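Local coordinates for protein adenylyl-sulfate kinase 1, chloroplastic (Arabidopsis thaliana, PDB 3UIE) that transfers a phosphate from ATP to the 3'-hydroxyl of adenosine 5'-phosphosulfate, making the activated sulfate 3'-phosphoadenylyl sulfate in the chloroplast, at residues I28-L33 with V125-D130; G67-L72 with I83-E88. All blocks are in the same frame, centred on the assembly; numbering follows the deposited sequence.

Interaction 1 lies in the core, its centre about 5 Å from the centre of the chain, where two neighbouring strands of the parallel sheet pair, the first of them, 26-31, leading into the ATP-binding loop. Interaction 2 sits farther out, its centre about 13 Å from there, where the loop 67-72 folds back on helix 76-95 close to the second subunit. Their chemistry differs accordingly: 28-33 and 125-130 are joined by backbone hydrogen bonds and aliphatic side chains, 67-72 and 83-88 by a charged arginine reaching carboxylate and amide oxygens. The two touch directly, for the indole of Trp29 packs against Ile83, Val86 and Gly87, so helix 76-95 links the sheet to the loop.

Interaction 1: residues I28-L33 with V125-D130; sequences IWVTGL and VEVFMD
Ile28 turns CG1 beside its own backbone N (chi1 -49°), and a second bend at chi2 brings CD1 to 3.8 Å from CB of Val125; CG2, anti to N, meets CG2 of Val127 at 3.7 Å. These side chains share one face of the parallel sheet of a P-loop kinase, with strand 26-31 paired to 124-129. Branched Ile28, Val30, Val125 and Val127 suit extended strands, and helix 38-51 covers Val30 and Val127. Exchanging Ile28 for an alanine would probably open a gap beside Val125 and Val127, whose CB and CG2 would lose the methyls that rest on them. That ladder of backbone bonds alternates Trp29 N to Val125 O, Val127 N to Trp29 O (2.7 Å), Thr31 N to Val127 O and Met129 N to Thr31 O, the last two nearly straight along the carbonyls. On the other face, Glu126 is buried but paired with Arg112 and Arg116, and Trp29 gives NE1 to Ser106, the probable phosphoserine site. Gly32 opens the ATP-binding loop: its backbone angles call for glycine, and a CB would lie about 3.0 Å from Met129 CB. Beyond it a water accepts from Leu33 N and donates to Met129 O, each at 2.8 Å.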
loop_
_atom_site.group_PDB
_atom_site.type_symbol
_atom_site.label_atom_id
_atom_site.label_comp_id
_atom_site.label_asym_id
_atom_site.label_seq_id
_atom_site.Cartn_x
_atom_site.Cartn_y
_atom_site.Cartn_z
ATOM N N ILE A 28 -5.176 -10.627 -5.925
ATOM C CA ILE A 28 -5.294 -11.297 -7.218
ATOM C C ILE A 28 -3.995 -11.001 -7.940
ATOM O O ILE A 28 -3.772 -9.889 -8.397
ATOM C CB ILE A 28 -6.478 -10.764 -8.051
ATOM C CG1 ILE A 28 -7.770 -10.712 -7.230
ATOM C CG2 ILE A 28 -6.681 -11.594 -9.319
ATOM C CD1 ILE A 28 -8.099 -11.952 -6.467
ATOM N N TRP A 29 -3.122 -11.996 -8.012
ATOM C CA TRP A 29 -1.781 -11.791 -8.543
ATOM C C TRP A 29 -1.735 -12.196 -10.014
ATOM O O TRP A 29 -1.731 -13.395 -10.333
ATOM C CB TRP A 29 -0.735 -12.575 -7.711
ATOM C CG TRP A 29 0.648 -12.194 -8.105
ATOM C CD1 TRP A 29 1.333 -12.621 -9.216
ATOM C CD2 TRP A 29 1.487 -11.231 -7.461
ATOM N NE1 TRP A 29 2.562 -12.002 -9.281
ATOM C CE2 TRP A 29 2.678 -11.147 -8.223
ATOM C CE3 TRP A 29 1.360 -10.453 -6.303
ATOM C CZ2 TRP A 29 3.729 -10.308 -7.859
ATOM C CZ3 TRP A 29 2.408 -9.618 -5.952
ATOM C CH2 TRP A 29 3.575 -9.553 -6.728
ATOM N N VAL A 30 -1.713 -11.204 -10.904
ATOM C CA VAL A 30 -1.726 -11.459 -12.352
ATOM C C VAL A 30 -0.315 -11.394 -12.939
ATOM O O VAL A 30 0.321 -10.326 -12.946
ATOM C CB VAL A 30 -2.629 -10.439 -13.094
ATOM C CG1 VAL A 30 -2.777 -10.830 -14.566
ATOM C CG2 VAL A 30 -3.987 -10.356 -12.434
ATOM N N THR A 31 0.165 -12.537 -13.420
ATOM C CA THR A 31 1.519 -12.662 -13.950
ATOM C C THR A 31 1.523 -13.124 -15.420
ATOM O O THR A 31 0.599 -13.783 -15.886
ATOM C CB THR A 31 2.351 -13.633 -13.073
ATOM O OG1 THR A 31 3.669 -13.773 -13.611
ATOM C CG2 THR A 31 1.685 -15.016 -13.015
ATOM N N GLY A 32 2.552 -12.744 -16.166
ATOM C CA GLY A 32 2.650 -13.176 -17.549
ATOM C C GLY A 32 3.637 -12.309 -18.292
ATOM O O GLY A 32 4.037 -11.253 -17.797
ATOM N N LEU A 33 4.044 -12.767 -19.470
ATOM C CA LEU A 33 4.957 -12.008 -20.334
ATOM C C LEU A 33 4.452 -10.602 -20.595
ATOM O O LEU A 33 3.256 -10.338 -20.484
ATOM C CB LEU A 33 5.088 -12.738 -21.681
ATOM C CG LEU A 33 5.810 -14.086 -21.690
ATOM C CD1 LEU A 33 5.692 -14.724 -23.077
ATOM C CD2 LEU A 33 7.272 -13.875 -21.302
ATOM N N VAL A 125 -4.609 -15.325 -4.970
ATOM C CA VAL A 125 -5.133 -15.977 -6.159
ATOM C C VAL A 125 -4.207 -15.684 -7.315
ATOM O O VAL A 125 -4.213 -14.578 -7.855
ATOM C CB VAL A 125 -6.536 -15.458 -6.500
ATOM C CG1 VAL A 125 -7.106 -16.210 -7.722
ATOM C CG2 VAL A 125 -7.453 -15.594 -5.276
ATOM N N GLU A 126 -3.408 -16.675 -7.697
ATOM C CA GLU A 126 -2.434 -16.482 -8.766
ATOM C C GLU A 126 -3.103 -16.696 -10.115
ATOM O O GLU A 126 -3.655 -17.759 -10.384
ATOM C CB GLU A 126 -1.265 -17.446 -8.573
ATOM C CG GLU A 126 -0.055 -17.171 -9.443
ATOM C CD GLU A 126 1.135 -18.022 -9.040
ATOM O OE1 GLU A 126 0.930 -19.005 -8.300
ATOM O OE2 GLU A 126 2.274 -17.699 -9.451
ATOM N N VAL A 127 -3.033 -15.681 -10.965
ATOM C CA VAL A 127 -3.705 -15.683 -12.254
ATOM C C VAL A 127 -2.657 -15.617 -13.362
ATOM O O VAL A 127 -1.905 -14.652 -13.437
ATOM C CB VAL A 127 -4.672 -14.476 -12.365
ATOM C CG1 VAL A 127 -5.315 -14.419 -13.738
ATOM C CG2 VAL A 127 -5.731 -14.552 -11.267
ATOM N N PHE A 128 -2.578 -16.666 -14.188
ATOM C CA PHE A 128 -1.556 -16.746 -15.228
ATOM C C PHE A 128 -2.160 -16.338 -16.563
ATOM O O PHE A 128 -3.119 -16.956 -17.033
ATOM C CB PHE A 128 -1.016 -18.190 -15.321
ATOM C CG PHE A 128 0.054 -18.399 -16.371
ATOM C CD1 PHE A 128 0.950 -17.393 -16.707
ATOM C CD2 PHE A 128 0.159 -19.623 -17.024
ATOM C CE1 PHE A 128 1.931 -17.608 -17.667
ATOM C CE2 PHE A 128 1.132 -19.837 -17.993
ATOM C CZ PHE A 128 2.021 -18.824 -18.317
ATOM N N MET A 129 -1.596 -15.298 -17.179
ATOM C CA MET A 129 -1.949 -14.956 -18.547
ATOM C C MET A 129 -1.161 -15.873 -19.488
ATOM O O MET A 129 -0.035 -15.563 -19.894
ATOM C CB MET A 129 -1.647 -13.490 -18.843
ATOM C CG MET A 129 -2.330 -12.493 -17.873
ATOM S SD MET A 129 -4.105 -12.800 -17.654
ATOM C CE MET A 129 -4.726 -12.314 -19.264
ATOM N N ASP A 130 -1.765 -17.006 -19.820
ATOM C CA ASP A 130 -1.099 -18.066 -20.565
ATOM C C ASP A 130 -1.114 -17.762 -22.065
ATOM O O ASP A 130 -1.804 -18.423 -22.830
ATOM C CB ASP A 130 -1.819 -19.388 -20.279
ATOM C CG ASP A 130 -1.097 -20.597 -20.855
ATOM O OD1 ASP A 130 0.068 -20.466 -21.297
ATOM O OD2 ASP A 130 -1.712 -21.683 -20.854
HETATM O O HOH W 1 2.636 -15.074 -20.361
#

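Interaction 2: residues G67-L72 with I83-E88; sequences GLNRDL and IRRVGE
Arg85 lays its aliphatic stem alongside the amide of Asn69, the two side chains sliding past each other in opposite directions, with CD only 3.0 Å from OD1 of Asn69. Its chain is extended from CG to NE, which carries the guanidinium from helix 76-95 across to the two overlapping type I turns of loop 67-72. There it grips Asp71 end-on: NH1 bonds to OD1 at 2.9 Å and NH2 to OD2 at 3.1 Å, each oxygen offering its syn lone pair. The two flat groups are nearly coplanar, 22° apart, a geometry that favours a two-pronged salt bridge. Asp71 can present its carboxylate this way because CG stands between its backbone N and carbonyl carbon (chi1 59°), which swings the acid back toward the helix.

NH1 also donates to Asn69 OD1 at 3.1 Å, but from above the amide plane and not on a lone pair, the planes being 61° apart. Asparagine suits this place because its other end can donate: ND2 bonds to Asn82, a substrate-binding residue, and rests 3.9 Å from CG2 of Val86. Leu72 covers one face of the guanidinium with both methyls, CD1 offset toward the rim and CD2 4.0 Å from NH2 of Arg85. The contact borders the homodimer interface, where Leu68 of the second subunit packs on Arg85 and Arg70 pairs with Glu88 of that subunit. With Asp71 on the end of its guanidinium and Glu81 at NE, buried Arg85 probably stays fully charged, its rotation fixed by partners from both the loop and its own helix.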
loop_
_atom_site.group_PDB
_atom_site.type_symbol
_atom_site.label_atom_id
_atom_site.label_comp_id
_atom_site.label_asym_id
_atom_site.label_seq_id
_atom_site.Cartn_x
_atom_site.Cartn_y
_atom_site.Cartn_z
ATOM N N GLY A 67 6.686 5.298 -8.799
ATOM C CA GLY A 67 6.505 5.856 -7.468
ATOM C C GLY A 67 7.295 5.114 -6.403
ATOM O O GLY A 67 8.492 5.352 -6.212
ATOM N N LEU A 68 6.615 4.227 -5.688
ATOM C CA LEU A 68 7.250 3.433 -4.639
ATOM C C LEU A 68 8.539 2.785 -5.135
ATOM O O LEU A 68 9.549 2.774 -4.435
ATOM C CB LEU A 68 6.300 2.318 -4.173
ATOM C CG LEU A 68 6.825 1.352 -3.103
ATOM C CD1 LEU A 68 7.195 2.122 -1.831
ATOM C CD2 LEU A 68 5.790 0.267 -2.789
ATOM N N ASN A 69 8.496 2.229 -6.344
ATOM C CA ASN A 69 9.638 1.481 -6.851
ATOM C C ASN A 69 10.430 2.215 -7.926
ATOM O O ASN A 69 11.037 1.596 -8.806
ATOM C CB ASN A 69 9.199 0.101 -7.339
ATOM C CG ASN A 69 8.688 -0.770 -6.201
ATOM O OD1 ASN A 69 8.940 -0.476 -5.043
ATOM N ND2 ASN A 69 7.976 -1.848 -6.532
ATOM N N ARG A 70 10.427 3.536 -7.833
ATOM C CA ARG A 70 11.131 4.360 -8.804
ATOM C C ARG A 70 12.637 4.140 -8.718
ATOM O O ARG A 70 13.381 4.529 -9.624
ATOM C CB ARG A 70 10.778 5.845 -8.610
ATOM C CG ARG A 70 11.301 6.467 -7.318
ATOM C CD ARG A 70 10.906 7.950 -7.213
ATOM N NE ARG A 70 9.458 8.139 -7.314
ATOM C CZ ARG A 70 8.857 9.321 -7.435
ATOM N NH1 ARG A 70 9.572 10.435 -7.481
ATOM N NH2 ARG A 70 7.536 9.395 -7.517
ATOM N N ASP A 71 13.092 3.526 -7.630
ATOM C CA ASP A 71 14.524 3.296 -7.439
ATOM C C ASP A 71 15.008 1.963 -8.014
ATOM O O ASP A 71 16.202 1.664 -7.973
ATOM C CB ASP A 71 14.874 3.364 -5.955
ATOM C CG ASP A 71 14.110 2.350 -5.138
ATOM O OD1 ASP A 71 12.966 2.036 -5.521
ATOM O OD2 ASP A 71 14.656 1.854 -4.130
ATOM N N LEU A 72 14.094 1.168 -8.569
ATOM C CA LEU A 72 14.450 -0.172 -9.046
ATOM C C LEU A 72 14.680 -0.244 -10.547
ATOM O O LEU A 72 13.969 0.385 -11.324
ATOM C CB LEU A 72 13.356 -1.169 -8.665
ATOM C CG LEU A 72 13.150 -1.268 -7.155
ATOM C CD1 LEU A 72 12.128 -2.348 -6.845
ATOM C CD2 LEU A 72 14.474 -1.568 -6.489
ATOM N N ILE A 83 9.020 -7.235 -6.976
ATOM C CA ILE A 83 7.976 -8.210 -6.668
ATOM C C ILE A 83 7.760 -8.280 -5.163
ATOM O O ILE A 83 6.625 -8.317 -4.679
ATOM C CB ILE A 83 8.369 -9.621 -7.200
ATOM C CG1 ILE A 83 8.433 -9.616 -8.732
ATOM C CG2 ILE A 83 7.417 -10.692 -6.662
ATOM C CD1 ILE A 83 9.232 -10.810 -9.325
ATOM N N ARG A 84 8.857 -8.322 -4.419
ATOM C CA ARG A 84 8.767 -8.411 -2.972
ATOM C C ARG A 84 7.963 -7.245 -2.401
ATOM O O ARG A 84 7.057 -7.449 -1.596
ATOM C CB ARG A 84 10.155 -8.420 -2.334
ATOM C CG ARG A 84 10.104 -8.588 -0.828
ATOM C CD ARG A 84 11.438 -8.288 -0.162
ATOM N NE ARG A 84 11.744 -6.858 -0.097
ATOM C CZ ARG A 84 11.303 -6.029 0.850
ATOM N NH1 ARG A 84 10.507 -6.472 1.819
ATOM N NH2 ARG A 84 11.653 -4.746 0.825
ATOM N N ARG A 85 8.303 -6.024 -2.803
ATOM C CA ARG A 85 7.613 -4.848 -2.265
ATOM C C ARG A 85 6.150 -4.851 -2.678
ATOM O O ARG A 85 5.275 -4.540 -1.874
ATOM C CB ARG A 85 8.267 -3.545 -2.729
ATOM C CG ARG A 85 9.660 -3.297 -2.179
ATOM C CD ARG A 85 10.163 -1.938 -2.676
ATOM N NE ARG A 85 11.591 -1.748 -2.459
ATOM C CZ ARG A 85 12.283 -0.731 -2.961
ATOM N NH1 ARG A 85 11.674 0.187 -3.706
ATOM N NH2 ARG A 85 13.584 -0.636 -2.725
ATOM N N VAL A 86 5.879 -5.202 -3.933
ATOM C CA VAL A 86 4.489 -5.258 -4.378
ATOM C C VAL A 86 3.687 -6.290 -3.583
ATOM O O VAL A 86 2.543 -6.027 -3.210
ATOM C CB VAL A 86 4.351 -5.486 -5.899
ATOM C CG1 VAL A 86 2.903 -5.753 -6.262
ATOM C CG2 VAL A 86 4.861 -4.268 -6.654
ATOM N N GLY A 87 4.284 -7.448 -3.307
ATOM C CA GLY A 87 3.639 -8.454 -2.464
ATOM C C GLY A 87 3.298 -7.918 -1.075
ATOM O O GLY A 87 2.223 -8.179 -0.533
ATOM N N GLU A 88 4.224 -7.176 -0.481
ATOM C CA GLU A 88 3.988 -6.604 0.844
ATOM C C GLU A 88 2.886 -5.545 0.813
ATOM O O GLU A 88 2.048 -5.472 1.715
ATOM C CB GLU A 88 5.285 -6.036 1.433
ATOM C CG GLU A 88 6.328 -7.128 1.811
ATOM C CD GLU A 88 6.063 -7.814 3.160
ATOM O OE1 GLU A 88 4.956 -7.691 3.744
ATOM O OE2 GLU A 88 6.986 -8.496 3.653
#